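Local atomic coordinates of endonuclease and methylase LlaGI (Lactococcus lactis, PDB entry 5FFJ), a protein that acts as a Type ISP restriction-modification enzyme, recognising a DNA sequence and probably joining its methylation to ATP-driven movement along and cleavage of DNA. Residues V714-D719 with K1013-N1018; S937-F942 with H990-H995; H944-N949 with I1019-I1024. One frame throughout, in Å; residues are numbered along the deposited sequence.

In the fold
Following the chain from its N terminus, helix 707-725 comes first; its residues 714-719 are met only 294 residues later by the loop 1013-1018, so interaction 1 closes the longest loop. Within that loop, interaction 2 joins the end of helix 932-941 to strand 991-996 and is wholly enclosed. Interaction 3 starts just after that helix, on strand 944-951, and ends at 1019-1024; it therefore crosses both of the others. Interactions 2 and 3 meet in one mixed sheet, where strand 991-996 lies between strands 944-951 and 1022-1024. Interaction 1 touches interaction 3 through Ile1016 and Trp1021, tying helix 707-725 to the approach to the sheet's last strand.

Interaction 1. Residues V714-D719 with K1013-N1018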
loop_
_atom_site.group_PDB
_atom_site.type_symbol
_atom_site.label_atom_id
_atom_site.label_comp_id
_atom_site.label_asym_id
_atom_site.label_seq_id
_atom_site.Cartn_x
_atom_site.Cartn_y
_atom_site.Cartn_z
ATOM N N VAL A 714 -14.257 16.507 -18.364
ATOM C CA VAL A 714 -14.389 17.961 -18.389
ATOM C C VAL A 714 -15.102 18.400 -19.664
ATOM O O VAL A 714 -16.101 19.118 -19.607
ATOM C CB VAL A 714 -13.019 18.654 -18.291
ATOM C CG1 VAL A 714 -13.148 20.147 -18.564
ATOM C CG2 VAL A 714 -12.406 18.424 -16.916
ATOM N N HIS A 715 -14.575 17.977 -20.810
ATOM C CA HIS A 715 -15.240 18.194 -22.088
ATOM C C HIS A 715 -16.654 17.626 -22.055
ATOM O O HIS A 715 -17.601 18.254 -22.528
ATOM C CB HIS A 715 -14.462 17.535 -23.227
ATOM C CG HIS A 715 -13.167 18.209 -23.560
ATOM N ND1 HIS A 715 -12.706 18.333 -24.852
ATOM C CD2 HIS A 715 -12.223 18.776 -22.769
ATOM C CE1 HIS A 715 -11.543 18.958 -24.847
ATOM N NE2 HIS A 715 -11.226 19.237 -23.595
ATOM N N SER A 716 -16.778 16.427 -21.497
ATOM C CA SER A 716 -18.057 15.733 -21.419
ATOM C C SER A 716 -19.041 16.478 -20.522
ATOM O O SER A 716 -20.232 16.564 -20.824
ATOM C CB SER A 716 -17.848 14.311 -20.902
ATOM O OG SER A 716 -16.872 13.633 -21.676
ATOM N N VAL A 717 -18.536 17.011 -19.415
ATOM C CA VAL A 717 -19.355 17.791 -18.497
ATOM C C VAL A 717 -19.735 19.115 -19.149
ATOM O O VAL A 717 -20.882 19.558 -19.062
ATOM C CB VAL A 717 -18.615 18.046 -17.164
ATOM C CG1 VAL A 717 -19.204 19.247 -16.422
ATOM C CG2 VAL A 717 -18.663 16.796 -16.288
ATOM N N ASP A 718 -18.760 19.742 -19.799
ATOM C CA ASP A 718 -18.979 21.012 -20.479
ATOM C C ASP A 718 -20.008 20.877 -21.599
ATOM O O ASP A 718 -20.986 21.623 -21.643
ATOM C CB ASP A 718 -17.661 21.546 -21.042
ATOM C CG ASP A 718 -17.823 22.881 -21.739
ATOM O OD1 ASP A 718 -18.138 23.876 -21.052
ATOM O OD2 ASP A 718 -17.625 22.938 -22.971
ATOM N N ASP A 719 -19.787 19.922 -22.499
ATOM C CA ASP A 719 -20.687 19.709 -23.630
ATOM C C ASP A 719 -22.080 19.293 -23.159
ATOM O O ASP A 719 -23.067 19.486 -23.871
ATOM C CB ASP A 719 -20.119 18.649 -24.581
ATOM C CG ASP A 719 -18.835 19.097 -25.261
ATOM O OD1 ASP A 719 -18.614 20.321 -25.388
ATOM O OD2 ASP A 719 -18.047 18.222 -25.676
ATOM N N LYS A 1013 -10.933 10.776 -28.684
ATOM C CA LYS A 1013 -12.270 11.274 -28.368
ATOM C C LYS A 1013 -12.231 11.990 -27.027
ATOM O O LYS A 1013 -12.095 11.360 -25.976
ATOM C CB LYS A 1013 -13.298 10.138 -28.333
ATOM C CG LYS A 1013 -13.049 9.041 -29.350
ATOM C CD LYS A 1013 -14.331 8.593 -30.022
ATOM C CE LYS A 1013 -14.027 7.694 -31.203
ATOM N NZ LYS A 1013 -15.259 7.105 -31.781
ATOM N N GLU A 1014 -12.352 13.311 -27.071
ATOM C CA GLU A 1014 -12.216 14.133 -25.879
ATOM C C GLU A 1014 -13.523 14.199 -25.100
ATOM O O GLU A 1014 -13.537 14.615 -23.945
ATOM C CB GLU A 1014 -11.755 15.545 -26.260
ATOM C CG GLU A 1014 -10.393 15.587 -26.942
ATOM C CD GLU A 1014 -10.384 16.453 -28.188
ATOM O OE1 GLU A 1014 -10.230 15.896 -29.297
ATOM O OE2 GLU A 1014 -10.529 17.686 -28.060
ATOM N N SER A 1015 -14.619 13.779 -25.727
ATOM C CA SER A 1015 -15.941 13.945 -25.129
ATOM C C SER A 1015 -16.904 12.795 -25.419
ATOM O O SER A 1015 -16.665 11.962 -26.293
ATOM C CB SER A 1015 -16.552 15.265 -25.610
ATOM O OG SER A 1015 -17.960 15.273 -25.450
ATOM N N ILE A 1016 -17.997 12.776 -24.661
ATOM C CA ILE A 1016 -19.049 11.771 -24.798
ATOM C C ILE A 1016 -19.971 12.036 -25.988
ATOM O O ILE A 1016 -20.888 11.260 -26.253
ATOM C CB ILE A 1016 -19.902 11.690 -23.511
ATOM C CG1 ILE A 1016 -20.453 13.067 -23.118
ATOM C CG2 ILE A 1016 -19.080 11.091 -22.375
ATOM C CD1 ILE A 1016 -21.935 13.204 -23.324
ATOM N N LEU A 1017 -19.726 13.129 -26.702
ATOM C CA LEU A 1017 -20.481 13.432 -27.913
ATOM C C LEU A 1017 -20.047 12.523 -29.060
ATOM O O LEU A 1017 -20.830 12.232 -29.964
ATOM C CB LEU A 1017 -20.297 14.899 -28.311
ATOM C CG LEU A 1017 -21.169 15.951 -27.617
ATOM C CD1 LEU A 1017 -21.251 15.732 -26.114
ATOM C CD2 LEU A 1017 -20.628 17.342 -27.920
ATOM N N ASN A 1018 -18.798 12.069 -29.006
ATOM C CA ASN A 1018 -18.195 11.324 -30.107
ATOM C C ASN A 1018 -18.233 9.805 -29.928
ATOM O O ASN A 1018 -17.725 9.066 -30.773
ATOM C CB ASN A 1018 -16.747 11.782 -30.298
ATOM C CG ASN A 1018 -16.652 13.199 -30.831
ATOM O OD1 ASN A 1018 -16.591 13.415 -32.041
ATOM N ND2 ASN A 1018 -16.649 14.173 -29.928
#
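Asp719 and Ser1015 meet through a hydrogen bond of 3.0 Å from Ser1015 OG to Asp719 OD2, which accepts with its anti lone pair. The serine hydroxyl is anti to its own backbone N (chi1 160°), and from there it also accepts from Leu1017 N in a nearly straight bond, forming an ST turn. Leu1017 crosses the aspartate at a slant and lays CD1 and CD2 against its CB, with CD1 3.5 Å from Asp719 CB. One turn back on helix 707-725, the His715 ring meets Glu1014 obliquely: Glu1014 CB lies 3.3 Å from His715 ND1, and the carboxylate plane is turned 68° from the ring. The ring leans mainly on the aliphatic base of the glutamate, with Glu1014 OE2 near His715 CE1 but no hydrogen bond or salt bridge between them, and also stacks on Tyr753. Next along the helix, away from that pair, Ser716 OG accepts a weak bond from Ile1016 N and touches Ile1016 CG2 at 3.4 Å; its stronger polar partner is Phe712 O. The chemistry is a shared hydroxyl: Ser1015 OG gives to the helix carboxylate and receives from its own loop, which is likely to fix both the serine rotamer and the loop's bend.

Interaction 2. Residues S937-F942 with H990-H995; sequences SLFKEF and HEVHYH
The backbone oxygen of Phe939 stands over one face of the His990 imidazole, 3.4 Å from His990 CG and displaced toward the rim of the ring. Two further carbonyls, from the last turn of helix 932-941 and the residue after it, gather round the same ring at a slant: Phe942 O lies 3.2 Å from His990 ND1, and Lys940 O lies near NE2. The angle at ND1 is too poor for a hydrogen bond to Phe942 O; this nitrogen bonds instead to a residue just beyond the two segments. This polar half is therefore one of carbonyl dipoles around an imidazole, and oxygens clustered at the C-terminal end of a helix may favour a positive charge on the ring.

Phe939 supplies the apolar half. Its CG is anti to the backbone N (chi1 -165°), which carries the ring toward the start of the strand. There His990 CB lies over one face in a CH-pi contact, 4.2 Å from the Phe939 ring centroid and 20° off the ring normal. The rim of the same ring runs on to the backbone of His990, with Phe939 CZ 3.5 Å from His990 O. Val992 crosses obliquely farther along, its CG2 3.6 Å from Phe939 CD1.

The helix end is held from another side by helix 899-910, through the salt bridge of Glu941 to Arg905 and the packing of Leu938 on Ile904. Strand 991-996 runs parallel to strand 944-951 on one side and antiparallel to strand 1022-1024 on the other, and Phe939 also touches Pro1026.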
loop_
_atom_site.group_PDB
_atom_site.type_symbol
_atom_site.label_atom_id
_atom_site.label_comp_id
_atom_site.label_asym_id
_atom_site.label_seq_id
_atom_site.Cartn_x
_atom_site.Cartn_y
_atom_site.Cartn_z
ATOM N N SER A 937 -31.981 3.049 -8.457
ATOM C CA SER A 937 -31.975 4.424 -7.966
ATOM C C SER A 937 -31.505 5.408 -9.034
ATOM O O SER A 937 -32.199 6.375 -9.341
ATOM C CB SER A 937 -31.084 4.545 -6.727
ATOM O OG SER A 937 -31.612 3.804 -5.642
ATOM N N LEU A 938 -30.322 5.157 -9.592
ATOM C CA LEU A 938 -29.727 6.054 -10.577
ATOM C C LEU A 938 -30.647 6.282 -11.775
ATOM O O LEU A 938 -30.588 7.328 -12.419
ATOM C CB LEU A 938 -28.382 5.503 -11.060
ATOM C CG LEU A 938 -27.244 5.434 -10.038
ATOM C CD1 LEU A 938 -26.057 4.692 -10.630
ATOM C CD2 LEU A 938 -26.826 6.821 -9.574
ATOM N N PHE A 939 -31.499 5.306 -12.069
ATOM C CA PHE A 939 -32.402 5.410 -13.208
ATOM C C PHE A 939 -33.581 6.322 -12.880
ATOM O O PHE A 939 -34.164 6.944 -13.769
ATOM C CB PHE A 939 -32.898 4.024 -13.623
ATOM C CG PHE A 939 -33.536 3.987 -14.984
ATOM C CD1 PHE A 939 -32.886 4.522 -16.085
ATOM C CD2 PHE A 939 -34.774 3.396 -15.167
ATOM C CE1 PHE A 939 -33.468 4.485 -17.338
ATOM C CE2 PHE A 939 -35.360 3.352 -16.419
ATOM C CZ PHE A 939 -34.706 3.897 -17.504
ATOM N N LYS A 940 -33.925 6.394 -11.596
ATOM C CA LYS A 940 -34.990 7.277 -11.127
ATOM C C LYS A 940 -34.439 8.651 -10.751
ATOM O O LYS A 940 -35.034 9.676 -11.081
ATOM C CB LYS A 940 -35.712 6.658 -9.924
ATOM C CG LYS A 940 -36.544 5.427 -10.253
ATOM C CD LYS A 940 -37.269 4.898 -9.021
ATOM C CE LYS A 940 -38.209 3.755 -9.374
ATOM N NZ LYS A 940 -38.978 3.282 -8.189
ATOM N N GLU A 941 -33.302 8.666 -10.065
ATOM C CA GLU A 941 -32.721 9.912 -9.567
ATOM C C GLU A 941 -32.126 10.778 -10.674
ATOM O O GLU A 941 -31.856 11.962 -10.461
ATOM C CB GLU A 941 -31.640 9.615 -8.525
ATOM C CG GLU A 941 -32.161 8.953 -7.260
ATOM C CD GLU A 941 -31.140 8.945 -6.139
ATOM O OE1 GLU A 941 -30.144 9.693 -6.231
ATOM O OE2 GLU A 941 -31.336 8.188 -5.165
ATOM N N PHE A 942 -31.914 10.190 -11.849
ATOM C CA PHE A 942 -31.316 10.906 -12.972
ATOM C C PHE A 942 -32.089 10.673 -14.265
ATOM O O PHE A 942 -32.820 9.690 -14.402
ATOM C CB PHE A 942 -29.858 10.487 -13.157
ATOM C CG PHE A 942 -28.978 10.835 -11.993
ATOM C CD1 PHE A 942 -28.852 9.972 -10.917
ATOM C CD2 PHE A 942 -28.280 12.031 -11.973
ATOM C CE1 PHE A 942 -28.041 10.295 -9.844
ATOM C CE2 PHE A 942 -27.468 12.359 -10.905
ATOM C CZ PHE A 942 -27.348 11.490 -9.838
ATOM N N HIS A 990 -36.164 9.300 -18.878
ATOM C CA HIS A 990 -35.169 8.484 -18.189
ATOM C C HIS A 990 -34.567 7.470 -19.152
ATOM O O HIS A 990 -35.267 6.577 -19.630
ATOM C CB HIS A 990 -35.794 7.754 -16.997
ATOM C CG HIS A 990 -36.257 8.663 -15.904
ATOM N ND1 HIS A 990 -35.759 9.937 -15.727
ATOM C CD2 HIS A 990 -37.179 8.483 -14.926
ATOM C CE1 HIS A 990 -36.349 10.498 -14.692
ATOM N NE2 HIS A 990 -37.217 9.640 -14.185
ATOM N N GLU A 991 -33.275 7.605 -19.435
ATOM C CA GLU A 991 -32.600 6.676 -20.335
ATOM C C GLU A 991 -31.120 6.499 -20.009
ATOM O O GLU A 991 -30.441 7.433 -19.574
ATOM C CB GLU A 991 -32.754 7.138 -21.785
ATOM C CG GLU A 991 -32.406 8.598 -22.027
ATOM C CD GLU A 991 -32.557 8.989 -23.485
ATOM O OE1 GLU A 991 -32.827 8.092 -24.313
ATOM O OE2 GLU A 991 -32.410 10.186 -23.806
ATOM N N VAL A 992 -30.637 5.279 -20.234
ATOM C CA VAL A 992 -29.246 4.919 -19.996
ATOM C C VAL A 992 -28.486 4.881 -21.319
ATOM O O VAL A 992 -29.021 4.434 -22.336
ATOM C CB VAL A 992 -29.132 3.545 -19.303
ATOM C CG1 VAL A 992 -27.684 3.236 -18.946
ATOM C CG2 VAL A 992 -30.008 3.497 -18.059
ATOM N N HIS A 993 -27.243 5.350 -21.295
ATOM C CA HIS A 993 -26.369 5.303 -22.461
ATOM C C HIS A 993 -25.074 4.592 -22.084
ATOM O O HIS A 993 -24.320 5.069 -21.240
ATOM C CB HIS A 993 -26.086 6.714 -22.980
ATOM C CG HIS A 993 -27.323 7.498 -23.290
ATOM N ND1 HIS A 993 -28.252 7.089 -24.222
ATOM C CD2 HIS A 993 -27.786 8.670 -22.789
ATOM C CE1 HIS A 993 -29.234 7.972 -24.282
ATOM N NE2 HIS A 993 -28.974 8.940 -23.423
ATOM N N TYR A 994 -24.825 3.443 -22.708
ATOM C CA TYR A 994 -23.725 2.579 -22.300
ATOM C C TYR A 994 -22.807 2.219 -23.459
ATOM O O TYR A 994 -23.259 2.012 -24.588
ATOM C CB TYR A 994 -24.279 1.304 -21.661
ATOM C CG TYR A 994 -23.231 0.256 -21.361
ATOM C CD1 TYR A 994 -22.407 0.364 -20.246
ATOM C CD2 TYR A 994 -23.070 -0.843 -22.191
ATOM C CE1 TYR A 994 -21.447 -0.597 -19.973
ATOM C CE2 TYR A 994 -22.117 -1.805 -21.926
ATOM C CZ TYR A 994 -21.309 -1.680 -20.817
ATOM O OH TYR A 994 -20.358 -2.639 -20.553
ATOM N N HIS A 995 -21.512 2.149 -23.168
ATOM C CA HIS A 995 -20.533 1.699 -24.145
ATOM C C HIS A 995 -19.415 0.903 -23.481
ATOM O O HIS A 995 -18.795 1.359 -22.518
ATOM C CB HIS A 995 -19.939 2.884 -24.904
ATOM C CG HIS A 995 -19.049 2.482 -26.038
ATOM N ND1 HIS A 995 -17.719 2.839 -26.104
ATOM C CD2 HIS A 995 -19.294 1.737 -27.142
ATOM C CE1 HIS A 995 -17.187 2.340 -27.206
ATOM N NE2 HIS A 995 -18.121 1.666 -27.853
#

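Interaction 3. Residues H944-N949 with I1019-I1024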
loop_
_atom_site.group_PDB
_atom_site.type_symbol
_atom_site.label_atom_id
_atom_site.label_comp_id
_atom_site.label_asym_id
_atom_site.label_seq_id
_atom_site.Cartn_x
_atom_site.Cartn_y
_atom_site.Cartn_z
ATOM N N HIS A 944 -30.567 11.427 -17.754
ATOM C CA HIS A 944 -29.618 10.875 -18.711
ATOM C C HIS A 944 -28.355 10.425 -17.986
ATOM O O HIS A 944 -27.784 11.171 -17.189
ATOM C CB HIS A 944 -29.276 11.904 -19.792
ATOM C CG HIS A 944 -30.472 12.454 -20.506
ATOM N ND1 HIS A 944 -30.961 11.906 -21.672
ATOM C CD2 HIS A 944 -31.274 13.508 -20.221
ATOM C CE1 HIS A 944 -32.013 12.597 -22.074
ATOM N NE2 HIS A 944 -32.225 13.574 -21.210
ATOM N N LEU A 945 -27.935 9.195 -18.261
ATOM C CA LEU A 945 -26.729 8.637 -17.661
ATOM C C LEU A 945 -25.888 7.937 -18.716
ATOM O O LEU A 945 -26.300 6.917 -19.269
ATOM C CB LEU A 945 -27.089 7.661 -16.537
ATOM C CG LEU A 945 -27.735 8.305 -15.311
ATOM N N TYR A 946 -24.715 8.497 -19.005
ATOM C CA TYR A 946 -23.776 7.851 -19.913
ATOM C C TYR A 946 -22.754 7.056 -19.106
ATOM O O TYR A 946 -22.006 7.622 -18.305
ATOM C CB TYR A 946 -23.065 8.867 -20.810
ATOM C CG TYR A 946 -23.984 9.845 -21.514
ATOM C CD1 TYR A 946 -24.473 10.971 -20.860
ATOM C CD2 TYR A 946 -24.353 9.646 -22.839
ATOM C CE1 TYR A 946 -25.309 11.865 -21.505
ATOM C CE2 TYR A 946 -25.187 10.536 -23.490
ATOM C CZ TYR A 946 -25.662 11.641 -22.820
ATOM O OH TYR A 946 -26.491 12.527 -23.467
ATOM N N ILE A 947 -22.739 5.743 -19.319
ATOM C CA ILE A 947 -21.814 4.851 -18.629
ATOM C C ILE A 947 -20.743 4.349 -19.596
ATOM O O ILE A 947 -21.035 3.585 -20.518
ATOM C CB ILE A 947 -22.548 3.641 -18.011
ATOM C CG1 ILE A 947 -23.802 4.092 -17.256
ATOM C CG2 ILE A 947 -21.618 2.866 -17.090
ATOM C CD1 ILE A 947 -23.534 5.046 -16.109
ATOM N N PHE A 948 -19.506 4.784 -19.377
ATOM C CA PHE A 948 -18.379 4.376 -20.210
ATOM C C PHE A 948 -17.560 3.313 -19.488
ATOM O O PHE A 948 -16.792 3.624 -18.578
ATOM C CB PHE A 948 -17.502 5.587 -20.555
ATOM C CG PHE A 948 -16.558 5.364 -21.715
ATOM C CD1 PHE A 948 -16.667 4.248 -22.534
ATOM C CD2 PHE A 948 -15.554 6.280 -21.981
ATOM C CE1 PHE A 948 -15.799 4.055 -23.593
ATOM C CE2 PHE A 948 -14.681 6.091 -23.038
ATOM C CZ PHE A 948 -14.803 4.979 -23.844
ATOM N N ASN A 949 -17.732 2.059 -19.891
ATOM C CA ASN A 949 -17.039 0.952 -19.244
ATOM C C ASN A 949 -15.627 0.783 -19.792
ATOM O O ASN A 949 -15.439 0.371 -20.937
ATOM C CB ASN A 949 -17.832 -0.344 -19.421
ATOM C CG ASN A 949 -17.295 -1.480 -18.567
ATOM O OD1 ASN A 949 -16.422 -1.282 -17.722
ATOM N ND2 ASN A 949 -17.826 -2.678 -18.781
ATOM N N ILE A 1019 -18.841 9.342 -28.839
ATOM C CA ILE A 1019 -18.963 7.909 -28.582
ATOM C C ILE A 1019 -20.261 7.351 -29.159
ATOM O O ILE A 1019 -21.320 7.966 -29.037
ATOM C CB ILE A 1019 -18.922 7.597 -27.067
ATOM C CG1 ILE A 1019 -17.569 7.997 -26.467
ATOM C CG2 ILE A 1019 -19.205 6.115 -26.808
ATOM C CD1 ILE A 1019 -16.380 7.208 -26.996
ATOM N N ASP A 1020 -20.168 6.181 -29.785
ATOM C CA ASP A 1020 -21.351 5.460 -30.233
ATOM C C ASP A 1020 -22.006 4.791 -29.029
ATOM O O ASP A 1020 -21.544 3.751 -28.557
ATOM C CB ASP A 1020 -20.988 4.421 -31.299
ATOM C CG ASP A 1020 -22.211 3.832 -31.987
ATOM O OD1 ASP A 1020 -23.296 3.792 -31.367
ATOM O OD2 ASP A 1020 -22.086 3.406 -33.153
ATOM N N TRP A 1021 -23.085 5.393 -28.537
ATOM C CA TRP A 1021 -23.781 4.882 -27.363
ATOM C C TRP A 1021 -24.804 3.817 -27.732
ATOM O O TRP A 1021 -25.344 3.818 -28.838
ATOM C CB TRP A 1021 -24.482 6.017 -26.617
ATOM C CG TRP A 1021 -23.551 7.071 -26.134
ATOM C CD1 TRP A 1021 -23.429 8.339 -26.615
ATOM C CD2 TRP A 1021 -22.600 6.950 -25.072
ATOM N NE1 TRP A 1021 -22.461 9.018 -25.917
ATOM C CE2 TRP A 1021 -21.939 8.186 -24.963
ATOM C CE3 TRP A 1021 -22.247 5.915 -24.201
ATOM C CZ2 TRP A 1021 -20.942 8.416 -24.019
ATOM C CZ3 TRP A 1021 -21.259 6.145 -23.264
ATOM C CH2 TRP A 1021 -20.616 7.387 -23.181
ATOM N N GLU A 1022 -25.057 2.911 -26.792
ATOM C CA GLU A 1022 -26.139 1.944 -26.923
ATOM C C GLU A 1022 -27.266 2.320 -25.974
ATOM O O GLU A 1022 -27.046 2.507 -24.777
ATOM C CB GLU A 1022 -25.653 0.523 -26.625
ATOM C CG GLU A 1022 -26.696 -0.548 -26.915
ATOM C CD GLU A 1022 -26.295 -1.915 -26.401
ATOM O OE1 GLU A 1022 -27.175 -2.796 -26.309
ATOM O OE2 GLU A 1022 -25.100 -2.109 -26.093
ATOM N N ASN A 1023 -28.474 2.438 -26.513
ATOM C CA ASN A 1023 -29.641 2.729 -25.696
ATOM C C ASN A 1023 -30.046 1.493 -24.901
ATOM O O ASN A 1023 -30.295 0.434 -25.479
ATOM C CB ASN A 1023 -30.804 3.207 -26.568
ATOM C CG ASN A 1023 -31.513 4.419 -25.988
ATOM O OD1 ASN A 1023 -30.876 5.354 -25.501
ATOM N ND2 ASN A 1023 -32.839 4.405 -26.033
ATOM N N ILE A 1024 -30.102 1.633 -23.580
ATOM C CA ILE A 1024 -30.391 0.511 -22.693
ATOM C C ILE A 1024 -31.680 0.727 -21.907
ATOM O O ILE A 1024 -31.852 1.748 -21.239
ATOM C CB ILE A 1024 -29.220 0.269 -21.709
ATOM C CG1 ILE A 1024 -28.087 -0.469 -22.432
ATOM C CG2 ILE A 1024 -29.688 -0.521 -20.474
ATOM C CD1 ILE A 1024 -26.900 -0.822 -21.560
#
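Tyr946 brings the CD2 corner of its ring over one face of the Trp1021 indole, with Tyr946 CD2 3.5 Å from Trp1021 CE2. The two side chains cross at about a right angle, but the ring planes are inclined at 54°, an oblique pairing. Tyr946 CB adds a CH-pi contact over the same face, 4.0 Å from the centroid of the six-membered ring of Trp1021. The opposite face is taken by Ile1019 CG2, which lies over the indole centre. Trp1021 CG is anti to its carbonyl carbon (chi1 -60°), which turns the indole toward strand 944-951. At the indole edge come Ile947 O, 3.8 Å from Trp1021 CZ3, and Phe948 CB. The Phe948 ring reaches on to Ile1019, its CZ 4.2 Å from Ile1019 CD1.

Strand 944-951 belongs to a mixed sheet whose first seven strands follow the order 3-2-1-4-5-7-6 of the class I methyltransferase fold. Strand 991-996 lies between strands 944-951 and 1022-1024, so Trp1021, in the loop leading into the latter, meets Tyr946 past an intervening strand.

With the indole of Trp1021 replaced by an alanine, a gap is likely to open between Tyr946 and Ile1019, and Ile1016 O would probably lose its indole donor. That hydrogen bond from Trp1021 NE1 is likely to hold the indole's rotation. The Tyr946 ring is itself backed by His993 of strand 991-996, which stacks on it.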